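Local coordinates for protein 2-hydroxyisobutyryl-CoA synthetase (Aquincola tertiaricarbonis, PDB 6HE0) that belongs to the ANL superfamily of AMP-binding enzymes, in which a large N-terminal portion is joined to a smaller, mobile C-terminal domain, at residues 99-104 and 128-133; 298-303 and 357-362; 365-370 and 479-484. One frame throughout, in Å; residues are numbered along the deposited sequence.

Interaction 1 (99-104 and 128-133); sequences DLRESQ and SGTTGR
The flat end of R101 has T130 over one face, with CB of T130 3.7 Å above the guanidinium plane and central to it, while the carbonyl group of R133 sits at its edge, NH2 of R101 lying 2.9 Å from O of R133. The second guanidinium, that of R133, carries the backbone O of Q104 over one face and Q104 OE1 at its edge. Here NH1 of R133 donates to Q104 OE1 over 3.0 Å, nearly straight at 163° and on a lone pair in the carbonyl plane, although amide and guanidinium planes stand 79° apart. Glutamine suits this place because its other end also works: NE2 binds Y113 OH and A136 O, while R133 NH2 reaches P109 O. R101 is long enough to reach from the helix across to the loop; a bend at chi3 (123°) turns its guanidinium over T130, and NH1 gives T131 O a weak bond of 3.0 Å. A water accepts from R133 NH1 and donates to R101 O, linking helix and loop again. G132 has a positive phi, which glycine adopts easily where the loop turns. The sequence SGTTGR at 128-133 is the glycine- and threonine-rich signature of AMP-binding enzymes, a loop in this family associated with nucleotide phosphates; the T130 side chain lies about 10 Å from a bound AMP, and helix 97-106 flanks the loop.

Interaction 2 (298-303 and 357-362); sequences LCWQDI and RTYPRL
An antiparallel strand pairing, one edge of a small three-stranded sheet, brings L298 opposite R361 as a non-hydrogen-bonded pair, and next to it C299 N donates to P360 O over 2.9 Å, almost straight at 173°. Proline suits position 360: its carbonyl O takes the strand bond, while its ring carbon CD packs on Q301 CG. L298 spreads its two methyls, CD2 against R357 CB and CD1 against the aliphatic CG of R361, and C299 SG lies against L362 CD2 at 3.6 Å. Beyond the strand, W300 centres an inverse gamma turn that carries its CA over the middle of the Y359 ring, a CH-pi contact 3.8 Å from the centroid. The indole and phenol planes are 40° apart, with Y359 CE2 over one indole face near the rim. The extended R357 side chain crosses the indole obliquely, its NE 3.2 Å from W300 CH2, while the same NE forms a salt bridge with E39. D302, whose OD2 pairs with R38 and R153, has its CG held between backbone N and carbonyl carbon (chi1 53°); this brings OD1 to the edge of the tyrosine ring, where Y359 OH donates to its syn lone pair over 2.7 Å.

Interaction 3 (365-370 and 479-484); sequences GIFGRI and ALNQQL. With 8LE ([[(2~{R},3~{S},4~{R},5~{R})-5-(6-aminopurin-9-yl)-3,4-bis(oxidanyl)oxolan-2-yl]methoxy-oxidanyl-phosphoryl] 2-methyl-2-oxidanyl-propanoate), chain B.
F367 offers one ring face to L480 and its edge to N481 and L484. Its CG is anti to the backbone N (chi1 -174°), which sends the ring out from the strand to the helix. L480 CB stands over the face, off centre toward the rim, in a CH-pi contact 3.8 Å from the ring centroid. N481 comes in at the edge, its amide plane turned 48° from the ring; OD1 is 3.3 Å from both CE2 and CZ of F367, so the weakly positive aromatic hydrogens probably favour this carbonyl oxygen. L484 CD1 reaches the edge at CD2 of F367 and also rests 3.7 Å from G368 CA, where glycine, with no side chain, leaves room for the methyl, and it also tolerates the positive phi here. Strand 366-369 is an edge strand of an antiparallel sheet, and segment 479-484 of the last helix crosses it at -62°. G368 and R369, followed by D371, fit the G-R-x-D start of the family's hinge motif between its two domains. R369 points away from the helix, held by D344 and D371, and its NH1 lies 3.3 Å from O3' of 8LE. The backbone of I366 also meets this ligand, its O approaching C2 of the adenine at 3.2 Å.

In the fold
Interaction 2 is the buried contact, whereas interactions 1 and 3 are surface contacts. The chemistry of interaction 2 accordingly mixes aromatic and aliphatic packing with a backbone bond and a tyrosine-carboxylate bond backed by arginines. Interaction 1 depends mainly on guanidinium groups meeting carbonyl oxygens, with a water between helix and loop; interaction 3 has no hydrogen bond across it and relies on one ring against a helix. Interactions 2 and 3 are neighbours along the chain, since strands 361-362 and 366-369 follow each other, though they belong to different sheets. Interactions 1 and 2 lie on opposite sides of the chain's centre, their own centres about 31 Å apart.

Interaction 1 (99-104 and 128-133)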
loop_
_atom_site.group_PDB
_atom_site.type_symbol
_atom_site.label_atom_id
_atom_site.label_comp_id
_atom_site.label_asym_id
_atom_site.label_seq_id
_atom_site.Cartn_x
_atom_site.Cartn_y
_atom_site.Cartn_z
ATOM N N ASP A 99 -16.821 -6.081 22.291
ATOM C CA ASP A 99 -18.202 -6.252 21.811
ATOM C C ASP A 99 -18.176 -6.362 20.287
ATOM O O ASP A 99 -18.873 -7.200 19.700
ATOM C CB ASP A 99 -19.075 -5.039 22.176
ATOM C CG ASP A 99 -19.105 -4.628 23.624
ATOM O OD1 ASP A 99 -18.933 -5.512 24.500
ATOM O OD2 ASP A 99 -19.365 -3.443 23.888
ATOM N N LEU A 100 -17.347 -5.510 19.657
ATOM C CA LEU A 100 -17.181 -5.448 18.217
ATOM C C LEU A 100 -16.658 -6.790 17.679
ATOM O O LEU A 100 -17.164 -7.297 16.672
ATOM C CB LEU A 100 -16.221 -4.297 17.907
ATOM C CG LEU A 100 -16.792 -3.017 17.277
ATOM C CD1 LEU A 100 -18.154 -2.633 17.836
ATOM C CD2 LEU A 100 -15.806 -1.885 17.355
ATOM N N ARG A 101 -15.716 -7.400 18.422
ATOM C CA ARG A 101 -15.100 -8.682 18.116
ATOM C C ARG A 101 -16.117 -9.835 18.202
ATOM O O ARG A 101 -16.120 -10.715 17.325
ATOM C CB ARG A 101 -13.867 -8.894 19.011
ATOM C CG ARG A 101 -12.954 -10.004 18.544
ATOM C CD ARG A 101 -11.558 -9.883 19.115
ATOM N NE ARG A 101 -11.136 -11.083 19.854
ATOM C CZ ARG A 101 -10.735 -12.232 19.303
ATOM N NH1 ARG A 101 -10.361 -13.246 20.072
ATOM N NH2 ARG A 101 -10.724 -12.379 17.981
ATOM N N GLU A 102 -17.018 -9.784 19.201
ATOM C CA GLU A 102 -18.069 -10.782 19.434
ATOM C C GLU A 102 -19.176 -10.692 18.388
ATOM O O GLU A 102 -19.715 -11.723 17.956
ATOM C CB GLU A 102 -18.662 -10.615 20.834
ATOM C CG GLU A 102 -18.522 -11.846 21.718
ATOM C CD GLU A 102 -17.104 -12.352 21.937
ATOM O OE1 GLU A 102 -16.825 -13.509 21.542
ATOM O OE2 GLU A 102 -16.270 -11.594 22.489
ATOM N N SER A 103 -19.515 -9.456 17.977
ATOM C CA SER A 103 -20.544 -9.210 16.969
ATOM C C SER A 103 -20.112 -9.862 15.618
ATOM O O SER A 103 -20.922 -10.521 14.963
ATOM C CB SER A 103 -20.790 -7.710 16.827
ATOM O OG SER A 103 -21.711 -7.437 15.784
ATOM N N GLN A 104 -18.809 -9.723 15.263
ATOM C CA GLN A 104 -18.203 -10.287 14.057
ATOM C C GLN A 104 -18.090 -11.810 14.106
ATOM O O GLN A 104 -18.218 -12.456 13.073
ATOM C CB GLN A 104 -16.844 -9.636 13.787
ATOM C CG GLN A 104 -16.962 -8.187 13.278
ATOM C CD GLN A 104 -15.739 -7.678 12.580
ATOM O OE1 GLN A 104 -14.861 -8.428 12.156
ATOM N NE2 GLN A 104 -15.699 -6.384 12.364
ATOM N N SER A 128 -4.867 -6.392 13.667
ATOM C CA SER A 128 -4.104 -7.542 14.126
ATOM C C SER A 128 -4.207 -7.464 15.639
ATOM O O SER A 128 -4.844 -6.545 16.171
ATOM C CB SER A 128 -2.637 -7.409 13.716
ATOM O OG SER A 128 -2.440 -7.647 12.332
ATOM N N GLY A 129 -3.536 -8.376 16.321
ATOM C CA GLY A 129 -3.434 -8.310 17.764
ATOM C C GLY A 129 -4.202 -9.341 18.529
ATOM O O GLY A 129 -3.975 -9.484 19.717
ATOM N N THR A 130 -5.139 -10.022 17.902
ATOM C CA THR A 130 -5.892 -11.004 18.650
ATOM C C THR A 130 -5.702 -12.397 18.113
ATOM O O THR A 130 -5.543 -12.602 16.898
ATOM C CB THR A 130 -7.395 -10.624 18.760
ATOM O OG1 THR A 130 -7.976 -10.597 17.453
ATOM C CG2 THR A 130 -7.629 -9.294 19.475
ATOM N N THR A 131 -5.769 -13.368 19.036
ATOM C CA THR A 131 -5.798 -14.791 18.717
ATOM C C THR A 131 -7.204 -15.028 18.107
ATOM O O THR A 131 -8.118 -14.214 18.312
ATOM C CB THR A 131 -5.609 -15.636 19.988
ATOM O OG1 THR A 131 -6.560 -15.220 20.978
ATOM C CG2 THR A 131 -4.168 -15.595 20.523
ATOM N N GLY A 132 -7.366 -16.106 17.365
ATOM C CA GLY A 132 -8.654 -16.387 16.750
ATOM C C GLY A 132 -8.893 -15.528 15.522
ATOM O O GLY A 132 -7.937 -15.071 14.886
ATOM N N ARG A 133 -10.172 -15.298 15.196
ATOM C CA ARG A 133 -10.606 -14.537 14.034
ATOM C C ARG A 133 -10.308 -13.027 14.196
ATOM O O ARG A 133 -10.878 -12.407 15.096
ATOM C CB ARG A 133 -12.104 -14.799 13.779
ATOM C CG ARG A 133 -12.591 -14.336 12.412
ATOM C CD ARG A 133 -14.095 -14.144 12.378
ATOM N NE ARG A 133 -14.498 -13.365 11.205
ATOM C CZ ARG A 133 -14.533 -12.033 11.156
ATOM N NH1 ARG A 133 -14.201 -11.309 12.227
ATOM N NH2 ARG A 133 -14.889 -11.414 10.038
HETATM O O HOH W 1 -14.300 -12.089 15.320
#

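Interaction 2 (298-303 and 357-362)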
loop_
_atom_site.group_PDB
_atom_site.type_symbol
_atom_site.label_atom_id
_atom_site.label_comp_id
_atom_site.label_asym_id
_atom_site.label_seq_id
_atom_site.Cartn_x
_atom_site.Cartn_y
_atom_site.Cartn_z
ATOM N N LEU A 298 -6.446 19.210 18.280
ATOM C CA LEU A 298 -7.785 19.776 18.329
ATOM C C LEU A 298 -8.771 18.645 18.096
ATOM O O LEU A 298 -8.470 17.709 17.337
ATOM C CB LEU A 298 -7.930 20.838 17.236
ATOM C CG LEU A 298 -7.987 22.315 17.639
ATOM C CD1 LEU A 298 -6.924 22.718 18.675
ATOM C CD2 LEU A 298 -7.911 23.191 16.424
ATOM N N CYS A 299 -9.925 18.702 18.787
ATOM C CA CYS A 299 -11.030 17.751 18.625
ATOM C C CYS A 299 -11.987 18.366 17.622
ATOM O O CYS A 299 -12.717 19.297 17.974
ATOM C CB CYS A 299 -11.733 17.484 19.953
ATOM S SG CYS A 299 -10.678 16.726 21.202
ATOM N N TRP A 300 -11.947 17.886 16.365
ATOM C CA TRP A 300 -12.774 18.374 15.247
ATOM C C TRP A 300 -14.181 17.780 15.417
ATOM O O TRP A 300 -14.548 16.824 14.730
ATOM C CB TRP A 300 -12.115 17.950 13.920
ATOM C CG TRP A 300 -10.791 18.610 13.673
ATOM C CD1 TRP A 300 -9.616 18.401 14.351
ATOM C CD2 TRP A 300 -10.500 19.574 12.654
ATOM N NE1 TRP A 300 -8.623 19.205 13.839
ATOM C CE2 TRP A 300 -9.134 19.932 12.791
ATOM C CE3 TRP A 300 -11.263 20.175 11.628
ATOM C CZ2 TRP A 300 -8.514 20.864 11.940
ATOM C CZ3 TRP A 300 -10.650 21.107 10.799
ATOM C CH2 TRP A 300 -9.292 21.439 10.955
ATOM N N GLN A 301 -14.942 18.351 16.365
ATOM C CA GLN A 301 -16.244 17.892 16.885
ATOM C C GLN A 301 -17.346 17.615 15.864
ATOM O O GLN A 301 -18.154 16.719 16.126
ATOM C CB GLN A 301 -16.794 18.837 17.967
ATOM C CG GLN A 301 -15.917 18.939 19.223
ATOM C CD GLN A 301 -15.676 17.619 19.899
ATOM O OE1 GLN A 301 -15.064 16.691 19.336
ATOM N NE2 GLN A 301 -16.158 17.510 21.126
ATOM N N ASP A 302 -17.410 18.368 14.746
ATOM C CA ASP A 302 -18.445 18.166 13.722
ATOM C C ASP A 302 -18.119 17.055 12.710
ATOM O O ASP A 302 -18.899 16.831 11.784
ATOM C CB ASP A 302 -18.765 19.478 13.010
ATOM C CG ASP A 302 -17.517 20.125 12.472
ATOM O OD1 ASP A 302 -16.799 20.770 13.265
ATOM O OD2 ASP A 302 -17.204 19.898 11.293
ATOM N N ILE A 303 -16.972 16.379 12.861
ATOM C CA ILE A 303 -16.597 15.263 11.977
ATOM C C ILE A 303 -16.882 14.014 12.799
ATOM O O ILE A 303 -17.617 13.138 12.353
ATOM C CB ILE A 303 -15.106 15.336 11.539
ATOM C CG1 ILE A 303 -14.852 16.535 10.593
ATOM C CG2 ILE A 303 -14.655 13.980 10.917
ATOM C CD1 ILE A 303 -13.369 16.947 10.472
ATOM N N ARG A 357 -9.711 28.115 15.680
ATOM C CA ARG A 357 -10.736 27.075 15.685
ATOM C C ARG A 357 -11.306 26.956 17.074
ATOM O O ARG A 357 -10.563 26.913 18.064
ATOM C CB ARG A 357 -10.249 25.719 15.136
ATOM C CG ARG A 357 -9.994 25.757 13.626
ATOM C CD ARG A 357 -9.388 24.481 13.054
ATOM N NE ARG A 357 -9.080 24.603 11.619
ATOM C CZ ARG A 357 -7.961 25.136 11.119
ATOM N NH1 ARG A 357 -7.776 25.192 9.810
ATOM N NH2 ARG A 357 -7.029 25.625 11.926
ATOM N N THR A 358 -12.640 26.979 17.130
ATOM C CA THR A 358 -13.460 26.916 18.333
ATOM C C THR A 358 -13.699 25.437 18.712
ATOM O O THR A 358 -14.830 25.007 18.926
ATOM C CB THR A 358 -14.728 27.724 18.092
ATOM O OG1 THR A 358 -15.293 27.298 16.844
ATOM C CG2 THR A 358 -14.459 29.228 18.031
ATOM N N TYR A 359 -12.610 24.661 18.805
ATOM C CA TYR A 359 -12.704 23.248 19.150
ATOM C C TYR A 359 -12.068 22.992 20.494
ATOM O O TYR A 359 -11.056 23.647 20.809
ATOM C CB TYR A 359 -11.929 22.384 18.119
ATOM C CG TYR A 359 -12.562 22.239 16.753
ATOM C CD1 TYR A 359 -13.914 21.931 16.616
ATOM C CD2 TYR A 359 -11.798 22.348 15.596
ATOM C CE1 TYR A 359 -14.501 21.809 15.360
ATOM C CE2 TYR A 359 -12.381 22.259 14.335
ATOM C CZ TYR A 359 -13.732 21.986 14.222
ATOM O OH TYR A 359 -14.288 21.810 12.982
ATOM N N PRO A 360 -12.538 21.957 21.238
ATOM C CA PRO A 360 -11.791 21.524 22.441
ATOM C C PRO A 360 -10.384 21.090 22.017
ATOM O O PRO A 360 -10.156 20.693 20.861
ATOM C CB PRO A 360 -12.576 20.295 22.948
ATOM C CG PRO A 360 -13.919 20.377 22.302
ATOM C CD PRO A 360 -13.697 21.081 20.978
ATOM N N ARG A 361 -9.424 21.225 22.921
ATOM C CA ARG A 361 -8.049 20.879 22.623
ATOM C C ARG A 361 -7.535 19.817 23.601
ATOM O O ARG A 361 -7.940 19.783 24.758
ATOM C CB ARG A 361 -7.188 22.158 22.707
ATOM C CG ARG A 361 -5.772 21.998 22.202
ATOM C CD ARG A 361 -4.994 23.274 22.365
ATOM N NE ARG A 361 -3.836 23.294 21.471
ATOM C CZ ARG A 361 -2.996 24.313 21.360
ATOM N NH1 ARG A 361 -3.171 25.414 22.087
ATOM N NH2 ARG A 361 -1.976 24.248 20.513
ATOM N N LEU A 362 -6.607 18.984 23.119
ATOM C CA LEU A 362 -5.841 17.968 23.855
ATOM C C LEU A 362 -4.411 18.598 23.888
ATOM O O LEU A 362 -3.632 18.366 22.972
ATOM C CB LEU A 362 -5.874 16.599 23.099
ATOM C CG LEU A 362 -7.282 16.036 22.721
ATOM C CD1 LEU A 362 -7.203 14.628 22.195
ATOM C CD2 LEU A 362 -8.282 16.135 23.870
#

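Interaction 3 (365-370 and 479-484)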
loop_
_atom_site.group_PDB
_atom_site.type_symbol
_atom_site.label_atom_id
_atom_site.label_comp_id
_atom_site.label_asym_id
_atom_site.label_seq_id
_atom_site.Cartn_x
_atom_site.Cartn_y
_atom_site.Cartn_z
ATOM N N GLY A 365 -1.656 15.986 23.668
ATOM C CA GLY A 365 -2.012 14.803 22.888
ATOM C C GLY A 365 -2.663 13.746 23.765
ATOM O O GLY A 365 -3.344 14.055 24.766
ATOM N N ILE A 366 -2.441 12.487 23.389
ATOM C CA ILE A 366 -2.992 11.323 24.054
ATOM C C ILE A 366 -1.859 10.506 24.638
ATOM O O ILE A 366 -0.861 10.254 23.958
ATOM C CB ILE A 366 -3.851 10.524 23.034
ATOM C CG1 ILE A 366 -5.124 11.334 22.629
ATOM C CG2 ILE A 366 -4.224 9.140 23.585
ATOM C CD1 ILE A 366 -5.863 10.819 21.367
ATOM N N PHE A 367 -2.012 10.077 25.894
ATOM C CA PHE A 367 -1.009 9.248 26.557
ATOM C C PHE A 367 -1.602 8.409 27.668
ATOM O O PHE A 367 -2.319 8.925 28.530
ATOM C CB PHE A 367 0.149 10.094 27.139
ATOM C CG PHE A 367 1.244 9.208 27.695
ATOM C CD1 PHE A 367 2.260 8.724 26.868
ATOM C CD2 PHE A 367 1.225 8.806 29.025
ATOM C CE1 PHE A 367 3.224 7.837 27.365
ATOM C CE2 PHE A 367 2.180 7.900 29.518
ATOM C CZ PHE A 367 3.185 7.443 28.696
ATOM N N GLY A 368 -1.197 7.156 27.721
ATOM C CA GLY A 368 -1.635 6.294 28.806
ATOM C C GLY A 368 -2.966 5.635 28.545
ATOM O O GLY A 368 -3.729 6.050 27.662
ATOM N N ARG A 369 -3.235 4.587 29.325
ATOM C CA ARG A 369 -4.408 3.741 29.156
ATOM C C ARG A 369 -5.064 3.379 30.455
ATOM O O ARG A 369 -4.414 3.369 31.496
ATOM C CB ARG A 369 -3.985 2.430 28.453
ATOM C CG ARG A 369 -3.313 2.566 27.080
ATOM C CD ARG A 369 -4.252 2.629 25.902
ATOM N NE ARG A 369 -5.283 1.598 25.995
ATOM C CZ ARG A 369 -6.348 1.525 25.211
ATOM N NH1 ARG A 369 -6.511 2.391 24.217
ATOM N NH2 ARG A 369 -7.260 0.591 25.414
ATOM N N ILE A 370 -6.334 2.981 30.387
ATOM C CA ILE A 370 -7.096 2.488 31.550
ATOM C C ILE A 370 -6.918 0.976 31.695
ATOM O O ILE A 370 -7.312 0.384 32.696
ATOM C CB ILE A 370 -8.586 2.929 31.535
ATOM C CG1 ILE A 370 -9.373 2.283 30.352
ATOM C CG2 ILE A 370 -8.684 4.461 31.533
ATOM C CD1 ILE A 370 -10.909 2.619 30.283
ATOM N N ALA A 479 8.810 9.589 32.481
ATOM C CA ALA A 479 8.309 10.703 33.268
ATOM C C ALA A 479 6.815 10.820 33.144
ATOM O O ALA A 479 6.161 11.053 34.155
ATOM C CB ALA A 479 8.972 11.993 32.843
ATOM N N LEU A 480 6.268 10.578 31.921
ATOM C CA LEU A 480 4.835 10.585 31.631
ATOM C C LEU A 480 4.128 9.442 32.351
ATOM O O LEU A 480 3.035 9.635 32.873
ATOM C CB LEU A 480 4.585 10.540 30.122
ATOM C CG LEU A 480 4.748 11.891 29.387
ATOM C CD1 LEU A 480 5.092 11.677 27.923
ATOM C CD2 LEU A 480 3.478 12.726 29.491
ATOM N N ASN A 481 4.772 8.274 32.446
ATOM C CA ASN A 481 4.192 7.158 33.193
ATOM C C ASN A 481 4.150 7.460 34.708
ATOM O O ASN A 481 3.142 7.153 35.347
ATOM C CB ASN A 481 4.881 5.830 32.866
ATOM C CG ASN A 481 4.437 5.290 31.518
ATOM O OD1 ASN A 481 3.266 5.310 31.189
ATOM N ND2 ASN A 481 5.352 4.791 30.698
ATOM N N GLN A 482 5.186 8.145 35.251
ATOM C CA GLN A 482 5.234 8.524 36.671
ATOM C C GLN A 482 4.174 9.577 37.028
ATOM O O GLN A 482 3.618 9.525 38.121
ATOM C CB GLN A 482 6.635 9.040 37.061
ATOM C CG GLN A 482 7.744 7.995 36.937
ATOM C CD GLN A 482 9.157 8.539 37.045
ATOM O OE1 GLN A 482 10.106 7.834 36.779
ATOM N NE2 GLN A 482 9.362 9.782 37.453
ATOM N N GLN A 483 3.948 10.571 36.142
ATOM C CA GLN A 483 2.955 11.654 36.339
ATOM C C GLN A 483 1.504 11.080 36.353
ATOM O O GLN A 483 0.632 11.627 37.039
ATOM C CB GLN A 483 3.137 12.765 35.271
ATOM C CG GLN A 483 2.419 14.098 35.556
ATOM C CD GLN A 483 0.920 14.154 35.244
ATOM O OE1 GLN A 483 0.356 13.326 34.505
ATOM N NE2 GLN A 483 0.229 15.126 35.840
ATOM N N LEU A 484 1.265 9.955 35.640
ATOM C CA LEU A 484 -0.053 9.296 35.626
ATOM C C LEU A 484 -0.313 8.670 36.998
ATOM O O LEU A 484 -1.465 8.415 37.332
ATOM C CB LEU A 484 -0.149 8.215 34.524
ATOM C CG LEU A 484 -0.506 8.665 33.093
ATOM C CD1 LEU A 484 -0.727 7.459 32.194
ATOM C CD2 LEU A 484 -1.767 9.561 33.062
HETATM C C2 8LE B . -1.059 8.681 21.157
HETATM C CAA 8LE B . -5.277 4.976 12.875
HETATM C CAZ 8LE B . -4.245 5.141 13.994
HETATM C CAB 8LE B . -4.613 6.345 14.856
HETATM O OAF 8LE B . -2.962 5.394 13.402
HETATM C CAS 8LE B . -4.224 3.861 14.820
HETATM O OAD 8LE B . -3.196 3.391 15.267
HETATM O OAQ 8LE B . -5.459 3.133 15.048
HETATM P PBC 8LE B . -5.592 1.875 16.036
HETATM O OAI 8LE B . -7.066 1.594 16.243
HETATM O OAE 8LE B . -4.923 0.643 15.513
HETATM O "O5'" 8LE B . -4.894 2.216 17.436
HETATM C "C5'" 8LE B . -5.334 3.319 18.206
HETATM C "C4'" 8LE B . -4.561 3.296 19.506
HETATM O "O4'" 8LE B . -3.166 3.583 19.286
HETATM C "C3'" 8LE B . -5.096 4.396 20.390
HETATM O "O3'" 8LE B . -5.985 3.806 21.336
HETATM C "C2'" 8LE B . -3.861 4.990 21.054
HETATM O "O2'" 8LE B . -3.543 4.284 22.250
HETATM C "C1'" 8LE B . -2.729 4.692 20.088
HETATM N N9 8LE B . -2.505 5.920 19.273
HETATM C C8 8LE B . -2.842 6.094 17.984
HETATM N N7 8LE B . -2.482 7.334 17.602
HETATM C C5 8LE B . -1.981 7.963 18.684
HETATM C C4 8LE B . -1.993 7.065 19.738
HETATM N N3 8LE B . -1.505 7.435 20.961
HETATM N N1 8LE B . -0.997 9.560 20.139
HETATM C C6 8LE B . -1.469 9.242 18.911
HETATM N N6 8LE B . -1.414 10.146 17.909
#